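Long-range contact in lovastatin nonaketide synthase, polyketide synthase component (PDB 7CPX), which builds dihydromonacolin L, the polyketide precursor of lovastatin, together with its partner LovC, from malonyl-CoA units with NADPH and S-adenosyl-L-methionine: residues A[1302-1313]-A[1553-1561]. The protein carries 2 engineered substitutions. Residues are numbered along the deposited sequence; the frame is centred on the assembly and turned at random.
Sequences IPIIERIVYFYI and EHTRLGFIF
Two groups approach the carboxylate oxygen OE2 of Glu-1306: the hydroxyl of Thr-1555, whose OG1 donates a weak hydrogen bond to OE2 at 3.2 Å, and the edge of the Arg-1556 guanidinium. The salt bridge from OE2 to Arg-1556 NE is modelled implausibly short, so the place of OE2, and with it the weak bond, is doubtful; the carboxylate and guanidinium planes are about 30° apart as modelled. Glu-1553 CD lies 3.9 Å above one face of that guanidinium, and the arginine probably tempers the negative charge of both glutamates. Ile-1302 meets the arginine's aliphatic part at about a right angle, with CG2 3.4 Å from Arg-1556 CG. The contact probably belongs to the methyltransferase part of the chain, where helix 1298-1309 crosses helix 1554-1561, which follows strand 1542-1547 of the mixed sheet of this Rossmann-type fold. The axes of segments 1302-1309 and 1554-1561 come within 8.3 Å and cross at 89°. Thr-1555 faces the crossing: its chi1 of 61° turns OG1 toward Glu-1306 and leaves CG2 facing Ile-1313, 3.3 Å from its CG1. Val-1309 CG1 packs against Thr-1555 CB, and Ile-1313 CD1 also reaches His-1554 CB, 3.7 Å away. Farther along helix 1554-1561, Ile-1305 CD1 touches Phe-1559 CE2 at 3.9 Å, the two side chains coming from opposite directions; Trp-1353 of helix 1339-1354 packs against both.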
loop_
_atom_site.group_PDB
_atom_site.type_symbol
_atom_site.label_atom_id
_atom_site.label_comp_id
_atom_site.label_asym_id
_atom_site.label_seq_id
_atom_site.Cartn_x
_atom_site.Cartn_y
_atom_site.Cartn_z
ATOM N N ILE A 1302 55.438 22.220 -54.950
ATOM C CA ILE A 1302 56.850 21.847 -54.907
ATOM C C ILE A 1302 57.650 22.735 -55.856
ATOM O O ILE A 1302 58.721 23.227 -55.476
ATOM C CB ILE A 1302 57.042 20.353 -55.216
ATOM C CG1 ILE A 1302 56.871 19.543 -53.927
ATOM C CG2 ILE A 1302 58.416 20.102 -55.829
ATOM C CD1 ILE A 1302 56.742 18.047 -54.131
ATOM N N PRO A 1303 57.196 22.962 -57.090
ATOM C CA PRO A 1303 57.983 23.806 -58.002
ATOM C C PRO A 1303 58.194 25.227 -57.510
ATOM O O PRO A 1303 59.155 25.872 -57.943
ATOM C CB PRO A 1303 57.167 23.766 -59.297
ATOM C CG PRO A 1303 56.520 22.434 -59.250
ATOM C CD PRO A 1303 56.113 22.270 -57.810
ATOM N N ILE A 1304 57.338 25.748 -56.630
ATOM C CA ILE A 1304 57.588 27.075 -56.077
ATOM C C ILE A 1304 58.805 27.051 -55.158
ATOM O O ILE A 1304 59.685 27.913 -55.251
ATOM C CB ILE A 1304 56.338 27.610 -55.352
ATOM C CG1 ILE A 1304 55.370 28.209 -56.378
ATOM C CG2 ILE A 1304 56.729 28.657 -54.308
ATOM C CD1 ILE A 1304 54.035 28.641 -55.805
ATOM N N ILE A 1305 58.876 26.068 -54.256
ATOM C CA ILE A 1305 60.059 25.940 -53.414
ATOM C C ILE A 1305 61.273 25.562 -54.251
ATOM O O ILE A 1305 62.411 25.826 -53.847
ATOM C CB ILE A 1305 59.809 24.928 -52.270
ATOM C CG1 ILE A 1305 61.037 24.813 -51.359
ATOM C CG2 ILE A 1305 59.440 23.561 -52.811
ATOM C CD1 ILE A 1305 61.413 26.100 -50.657
ATOM N N GLU A 1306 61.060 24.949 -55.419
ATOM C CA GLU A 1306 62.155 24.746 -56.363
ATOM C C GLU A 1306 62.663 26.081 -56.897
ATOM O O GLU A 1306 63.873 26.327 -56.949
ATOM C CB GLU A 1306 61.701 23.854 -57.520
ATOM C CG GLU A 1306 61.384 22.420 -57.141
ATOM C CD GLU A 1306 60.959 21.591 -58.337
ATOM O OE1 GLU A 1306 60.646 22.185 -59.390
ATOM O OE2 GLU A 1306 60.944 20.348 -58.230
ATOM N N ARG A 1307 61.740 26.956 -57.299
ATOM C CA ARG A 1307 62.077 28.270 -57.835
ATOM C C ARG A 1307 62.972 29.020 -56.862
ATOM O O ARG A 1307 63.865 29.770 -57.272
ATOM C CB ARG A 1307 60.801 29.069 -58.113
ATOM C CG ARG A 1307 61.030 30.457 -58.695
ATOM C CD ARG A 1307 59.753 31.282 -58.655
ATOM N NE ARG A 1307 59.346 31.590 -57.289
ATOM C CZ ARG A 1307 58.213 32.198 -56.960
ATOM N NH1 ARG A 1307 57.337 32.573 -57.878
ATOM N NH2 ARG A 1307 57.954 32.434 -55.677
ATOM N N ILE A 1308 62.733 28.822 -55.566
ATOM C CA ILE A 1308 63.568 29.454 -54.550
ATOM C C ILE A 1308 65.014 28.996 -54.695
ATOM O O ILE A 1308 65.951 29.785 -54.526
ATOM C CB ILE A 1308 63.009 29.151 -53.147
ATOM C CG1 ILE A 1308 61.724 29.949 -52.906
ATOM C CG2 ILE A 1308 64.046 29.461 -52.082
ATOM C CD1 ILE A 1308 60.909 29.480 -51.711
ATOM N N VAL A 1309 65.218 27.725 -55.037
ATOM C CA VAL A 1309 66.544 27.123 -55.024
ATOM C C VAL A 1309 67.091 26.833 -56.420
ATOM O O VAL A 1309 68.296 26.565 -56.547
ATOM C CB VAL A 1309 66.544 25.829 -54.183
ATOM C CG1 VAL A 1309 65.556 24.818 -54.755
ATOM C CG2 VAL A 1309 67.940 25.237 -54.114
ATOM N N TYR A 1310 66.263 26.894 -57.465
ATOM C CA TYR A 1310 66.677 26.376 -58.765
ATOM C C TYR A 1310 67.863 27.130 -59.355
ATOM O O TYR A 1310 68.511 26.616 -60.273
ATOM C CB TYR A 1310 65.506 26.429 -59.748
ATOM C CG TYR A 1310 65.489 27.670 -60.613
ATOM C CD1 TYR A 1310 64.955 28.862 -60.142
ATOM C CD2 TYR A 1310 66.006 27.649 -61.902
ATOM C CE1 TYR A 1310 64.938 29.997 -60.931
ATOM C CE2 TYR A 1310 65.994 28.778 -62.696
ATOM C CZ TYR A 1310 65.458 29.950 -62.207
ATOM O OH TYR A 1310 65.444 31.077 -62.995
ATOM N N PHE A 1311 68.165 28.331 -58.858
ATOM C CA PHE A 1311 69.181 29.158 -59.502
ATOM C C PHE A 1311 70.550 28.485 -59.476
ATOM O O PHE A 1311 71.217 28.373 -60.510
ATOM C CB PHE A 1311 69.244 30.528 -58.828
ATOM C CG PHE A 1311 68.018 31.367 -59.044
ATOM C CD1 PHE A 1311 66.914 31.233 -58.220
ATOM C CD2 PHE A 1311 67.970 32.292 -60.074
ATOM C CE1 PHE A 1311 65.786 32.006 -58.417
ATOM C CE2 PHE A 1311 66.845 33.067 -60.276
ATOM C CZ PHE A 1311 65.751 32.924 -59.447
ATOM N N TYR A 1312 70.988 28.031 -58.302
ATOM C CA TYR A 1312 72.318 27.450 -58.132
ATOM C C TYR A 1312 72.221 26.037 -57.572
ATOM O O TYR A 1312 73.108 25.577 -56.846
ATOM C CB TYR A 1312 73.189 28.314 -57.221
ATOM C CG TYR A 1312 72.914 29.801 -57.292
ATOM C CD1 TYR A 1312 72.839 30.461 -58.511
ATOM C CD2 TYR A 1312 72.735 30.546 -56.133
ATOM C CE1 TYR A 1312 72.590 31.820 -58.572
ATOM C CE2 TYR A 1312 72.486 31.902 -56.185
ATOM C CZ TYR A 1312 72.414 32.534 -57.406
ATOM O OH TYR A 1312 72.166 33.887 -57.459
ATOM N N ILE A 1313 71.147 25.322 -57.909
ATOM C CA ILE A 1313 70.947 23.985 -57.356
ATOM C C ILE A 1313 72.132 23.087 -57.685
ATOM O O ILE A 1313 72.598 22.317 -56.836
ATOM C CB ILE A 1313 69.624 23.379 -57.864
ATOM C CG1 ILE A 1313 69.435 21.966 -57.303
ATOM C CG2 ILE A 1313 69.586 23.346 -59.387
ATOM C CD1 ILE A 1313 69.225 21.929 -55.804
ATOM N N GLU A 1553 65.237 13.970 -55.509
ATOM C CA GLU A 1553 65.216 15.247 -56.213
ATOM C C GLU A 1553 65.601 16.329 -55.217
ATOM O O GLU A 1553 64.907 16.530 -54.216
ATOM C CB GLU A 1553 63.839 15.525 -56.821
ATOM C CG GLU A 1553 63.354 14.433 -57.763
ATOM C CD GLU A 1553 64.193 14.330 -59.022
ATOM O OE1 GLU A 1553 65.060 15.204 -59.233
ATOM O OE2 GLU A 1553 63.985 13.376 -59.798
ATOM N N HIS A 1554 66.706 17.022 -55.494
ATOM C CA HIS A 1554 67.306 17.901 -54.494
ATOM C C HIS A 1554 66.444 19.129 -54.226
ATOM O O HIS A 1554 66.384 19.616 -53.091
ATOM C CB HIS A 1554 68.704 18.319 -54.946
ATOM C CG HIS A 1554 69.612 17.167 -55.247
ATOM N ND1 HIS A 1554 69.451 16.362 -56.355
ATOM C CD2 HIS A 1554 70.691 16.684 -54.586
ATOM C CE1 HIS A 1554 70.391 15.434 -56.363
ATOM N NE2 HIS A 1554 71.156 15.607 -55.301
ATOM N N THR A 1555 65.772 19.645 -55.252
ATOM C CA THR A 1555 65.088 20.931 -55.170
ATOM C C THR A 1555 63.751 20.869 -54.440
ATOM O O THR A 1555 63.001 21.850 -54.499
ATOM C CB THR A 1555 64.844 21.488 -56.577
ATOM O OG1 THR A 1555 64.016 20.580 -57.316
ATOM C CG2 THR A 1555 66.145 21.686 -57.317
ATOM N N ARG A 1556 63.423 19.770 -53.761
ATOM C CA ARG A 1556 62.045 19.548 -53.341
ATOM C C ARG A 1556 61.859 19.089 -51.898
ATOM O O ARG A 1556 60.782 19.336 -51.342
ATOM C CB ARG A 1556 61.385 18.522 -54.277
ATOM C CG ARG A 1556 61.590 18.871 -55.750
ATOM C CD ARG A 1556 61.081 17.812 -56.711
ATOM N NE ARG A 1556 61.413 18.170 -58.086
ATOM C CZ ARG A 1556 61.238 17.381 -59.137
ATOM N NH1 ARG A 1556 60.742 16.161 -59.013
ATOM N NH2 ARG A 1556 61.572 17.826 -60.345
ATOM N N LEU A 1557 62.847 18.436 -51.269
ATOM C CA LEU A 1557 62.601 17.882 -49.940
ATOM C C LEU A 1557 63.797 17.972 -48.993
ATOM O O LEU A 1557 63.847 17.215 -48.016
ATOM C CB LEU A 1557 62.168 16.417 -50.062
ATOM C CG LEU A 1557 63.273 15.381 -50.280
ATOM C CD1 LEU A 1557 62.660 14.017 -50.510
ATOM C CD2 LEU A 1557 64.183 15.762 -51.440
ATOM N N GLY A 1558 64.753 18.867 -49.237
ATOM C CA GLY A 1558 65.985 18.838 -48.461
ATOM C C GLY A 1558 65.771 19.104 -46.981
ATOM O O GLY A 1558 66.255 18.355 -46.126
ATOM N N PHE A 1559 65.019 20.160 -46.659
ATOM C CA PHE A 1559 64.992 20.687 -45.298
ATOM C C PHE A 1559 64.611 19.628 -44.274
ATOM O O PHE A 1559 65.426 19.242 -43.430
ATOM C CB PHE A 1559 63.995 21.843 -45.172
ATOM C CG PHE A 1559 64.197 22.950 -46.162
ATOM C CD1 PHE A 1559 65.109 23.962 -45.917
ATOM C CD2 PHE A 1559 63.446 22.998 -47.324
ATOM C CE1 PHE A 1559 65.281 24.988 -46.822
ATOM C CE2 PHE A 1559 63.615 24.021 -48.230
ATOM C CZ PHE A 1559 64.530 25.020 -47.976
ATOM N N ILE A 1560 63.369 19.150 -44.348
ATOM C CA ILE A 1560 62.836 18.299 -43.290
ATOM C C ILE A 1560 63.514 16.937 -43.304
ATOM O O ILE A 1560 63.833 16.376 -42.250
ATOM C CB ILE A 1560 61.307 18.178 -43.431
ATOM C CG1 ILE A 1560 60.717 17.470 -42.212
ATOM C CG2 ILE A 1560 60.943 17.432 -44.708
ATOM C CD1 ILE A 1560 59.210 17.446 -42.206
ATOM N N PHE A 1561 63.747 16.382 -44.494
ATOM C CA PHE A 1561 64.345 15.056 -44.576
ATOM C C PHE A 1561 65.750 15.046 -43.990
ATOM O O PHE A 1561 66.123 14.109 -43.276
ATOM C CB PHE A 1561 64.359 14.580 -46.027
ATOM C CG PHE A 1561 63.024 14.097 -46.512
ATOM C CD1 PHE A 1561 62.026 14.996 -46.841
ATOM C CD2 PHE A 1561 62.765 12.742 -46.631
ATOM C CE1 PHE A 1561 60.793 14.553 -47.285
ATOM C CE2 PHE A 1561 61.536 12.293 -47.074
ATOM C CZ PHE A 1561 60.549 13.201 -47.402
#